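Local coordinates for protein EchA1_1 (Mycobacterium avium subsp. paratuberculosis, PDB 3R9T) that probably hydrates enoyl-CoA thioesters to (3S)-3-hydroxyacyl-CoA in fatty acid metabolism, as a member of the crotonase family, at residues B[116-121]-B[145-150]. Numbering follows the deposited sequence.
Sequences GTELAL and AAAGGV. With BEZ (benzoic acid), chain E.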
ATOM      1  N   GLY B 116     -13.820  17.153  -0.487  1.00 20.38           N
ATOM      2  CA  GLY B 116     -14.124  16.463  -1.742  1.00 19.60           C
ATOM      3  C   GLY B 116     -13.221  15.281  -2.031  1.00 18.27           C
ATOM      4  O   GLY B 116     -13.655  14.232  -2.508  1.00 17.10           O
ATOM      5  N   THR B 117     -11.938  15.464  -1.765  1.00 18.25           N
ATOM      6  CA  THR B 117     -10.977  14.387  -1.892  1.00 17.73           C
ATOM      7  C   THR B 117     -11.250  13.297  -0.845  1.00 16.69           C
ATOM      8  O   THR B 117     -11.082  12.111  -1.115  1.00 16.49           O
ATOM      9  CB  THR B 117      -9.532  14.935  -1.800  1.00 18.08           C
ATOM     10  OG1 THR B 117      -9.198  15.556  -3.044  1.00 18.61           O
ATOM     11  CG2 THR B 117      -8.516  13.834  -1.548  1.00 18.57           C
ATOM     12  N   GLU B 118     -11.700  13.702   0.340  1.00 17.04           N
ATOM     13  CA  GLU B 118     -12.026  12.749   1.402  1.00 16.61           C
ATOM     14  C   GLU B 118     -13.263  11.922   1.023  1.00 15.94           C
ATOM     15  O   GLU B 118     -13.346  10.745   1.348  1.00 16.66           O
ATOM     16  CB  GLU B 118     -12.160  13.482   2.731  1.00 16.55           C
ATOM     17  CG  GLU B 118     -10.817  14.090   3.157  1.00 16.57           C
ATOM     18  CD  GLU B 118     -10.941  14.949   4.379  1.00 18.33           C
ATOM     19  OE1 GLU B 118     -11.571  16.025   4.263  1.00 21.36           O
ATOM     20  OE2 GLU B 118     -10.455  14.532   5.448  1.00 19.31           O
ATOM     21  N   LEU B 119     -14.224  12.523   0.340  1.00 16.48           N
ATOM     22  CA  LEU B 119     -15.338  11.739  -0.213  1.00 16.60           C
ATOM     23  C   LEU B 119     -14.851  10.690  -1.223  1.00 16.62           C
ATOM     24  O   LEU B 119     -15.337   9.564  -1.228  1.00 17.55           O
ATOM     25  CB  LEU B 119     -16.367  12.639  -0.889  1.00 17.31           C
ATOM     26  CG  LEU B 119     -17.092  13.669  -0.016  1.00 18.64           C
ATOM     27  CD1 LEU B 119     -18.042  14.525  -0.869  1.00 20.70           C
ATOM     28  CD2 LEU B 119     -17.827  13.019   1.155  1.00 20.00           C
ATOM     29  N   ALA B 120     -13.899  11.058  -2.078  1.00 16.54           N
ATOM     30  CA  ALA B 120     -13.300  10.130  -3.048  1.00 16.91           C
ATOM     31  C   ALA B 120     -12.604   8.976  -2.334  1.00 16.24           C
ATOM     32  O   ALA B 120     -12.808   7.808  -2.676  1.00 16.76           O
ATOM     33  CB  ALA B 120     -12.304  10.874  -3.987  1.00 16.37           C
ATOM     34  N   LEU B 121     -11.811   9.305  -1.320  1.00 15.08           N
ATOM     35  CA  LEU B 121     -11.105   8.294  -0.534  1.00 15.20           C
ATOM     36  C   LEU B 121     -12.076   7.322   0.126  1.00 15.84           C
ATOM     37  O   LEU B 121     -11.828   6.133   0.154  1.00 16.57           O
ATOM     38  CB  LEU B 121     -10.210   8.954   0.501  1.00 15.48           C
ATOM     39  CG  LEU B 121      -9.008   9.761   0.019  1.00 16.48           C
ATOM     40  CD1 LEU B 121      -8.439  10.579   1.149  1.00 17.90           C
ATOM     41  CD2 LEU B 121      -7.973   8.782  -0.491  1.00 17.49           C
ATOM     42  N   ALA B 145      -7.198  17.436   7.516  1.00 20.67           N
ATOM     43  CA  ALA B 145      -8.163  16.602   6.806  1.00 20.12           C
ATOM     44  C   ALA B 145      -8.780  15.630   7.801  1.00 19.75           C
ATOM     45  O   ALA B 145      -8.378  14.467   7.892  1.00 20.35           O
ATOM     46  CB  ALA B 145      -7.482  15.853   5.631  1.00 19.79           C
ATOM     47  N   ALA B 146      -9.766  16.146   8.541  1.00 19.99           N
ATOM     48  CA  ALA B 146     -10.378  15.456   9.669  1.00 20.31           C
ATOM     49  C   ALA B 146     -11.409  14.421   9.241  1.00 20.30           C
ATOM     50  O   ALA B 146     -11.794  13.578  10.051  1.00 22.00           O
ATOM     51  CB  ALA B 146     -11.016  16.476  10.642  1.00 20.52           C
ATOM     52  N   ALA B 147     -11.853  14.486   7.986  1.00 19.90           N
ATOM     53  CA  ALA B 147     -12.840  13.552   7.439  1.00 18.77           C
ATOM     54  C   ALA B 147     -12.203  12.299   6.805  1.00 18.50           C
ATOM     55  O   ALA B 147     -12.690  11.788   5.787  1.00 18.81           O
ATOM     56  CB  ALA B 147     -13.738  14.284   6.410  1.00 19.49           C
ATOM     57  N   GLY B 148     -11.166  11.777   7.459  1.00 18.24           N
ATOM     58  CA  GLY B 148     -10.476  10.566   7.018  1.00 18.57           C
ATOM     59  C   GLY B 148      -9.222  10.783   6.177  1.00 18.84           C
ATOM     60  O   GLY B 148      -8.452   9.838   5.963  1.00 19.80           O
ATOM     61  N   GLY B 149      -8.998  11.993   5.680  1.00 18.80           N
ATOM     62  CA  GLY B 149      -7.935  12.185   4.684  1.00 19.06           C
ATOM     63  C   GLY B 149      -6.545  11.942   5.261  1.00 19.27           C
ATOM     64  O   GLY B 149      -5.667  11.389   4.603  1.00 18.77           O
ATOM     65  N   VAL B 150      -6.332  12.351   6.502  1.00 19.96           N
ATOM     66  CA  VAL B 150      -4.986  12.256   7.089  1.00 21.45           C
ATOM     67  C   VAL B 150      -4.485  10.816   7.187  1.00 21.43           C
ATOM     68  O   VAL B 150      -3.297  10.568   6.970  1.00 23.54           O
ATOM     69  CB  VAL B 150      -4.879  12.927   8.484  1.00 22.30           C
ATOM     70  CG1 VAL B 150      -3.447  12.788   9.028  1.00 24.00           C
ATOM     71  CG2 VAL B 150      -5.273  14.391   8.421  1.00 23.44           C
TER
HETATM   72  C   BEZ E 264     -11.882  18.479   6.490  1.00 31.03           C
HETATM   73  O1  BEZ E 264     -11.860  17.241   6.431  1.00 28.84           O
HETATM   74  O2  BEZ E 264     -11.369  19.155   5.577  1.00 30.85           O
HETATM   75  C1  BEZ E 264     -12.573  19.124   7.646  1.00 31.59           C
HETATM   76  C2  BEZ E 264     -13.504  18.383   8.362  1.00 32.64           C
HETATM   77  C3  BEZ E 264     -14.164  18.962   9.440  1.00 34.75           C
HETATM   78  C4  BEZ E 264     -13.885  20.277   9.794  1.00 34.77           C
HETATM   79  C5  BEZ E 264     -12.950  21.017   9.074  1.00 34.52           C
HETATM   80  C6  BEZ E 264     -12.292  20.441   7.992  1.00 33.07           C
HETATM   81  O   HOH W   1     -12.237   9.889   3.847  1.00 12.55           O
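With CG of Glu-118 anti to its own carbonyl carbon (chi1 -65°) and the chain extended beyond it (chi2 174°), the carboxylate is carried straight off its helix into the turn formed by Ala-145 to Gly-149. There the two oxygens have different surroundings. OE2 is held by the turn: Gly-149 N donates to the anti lone pair of Glu-118 OE2 (2.9 Å), and the amide of Ala-147 adds a weak, strongly bent bond of 117°. The CB atoms of Ala-145 and Ala-147 close around the same oxygen, the former 3.3 Å from OE2. OE1 of Glu-118 meets the ligand, 2.5 Å from O1 of the benzoic acid. Ala-147 N also donates to O1 (3.2 Å), so this amide touches both acid groups. Gly-149, without a side chain, allows OE2 close to its backbone N. Leu-121 CD1 packs 3.9 Å from Gly-149 CA, and a water donates to the carbonyl oxygens of Glu-118 and Ala-147, tying the backbones together. Glu-138 brings a second carboxylate near OE1, consistent with the paired glutamates of crotonase-type hydratases. The contact thus sets helix 115-122, which follows strand 111-113, against the start of helix 149-156, while helix 230-243 packs on Ala-146 beside the pocket.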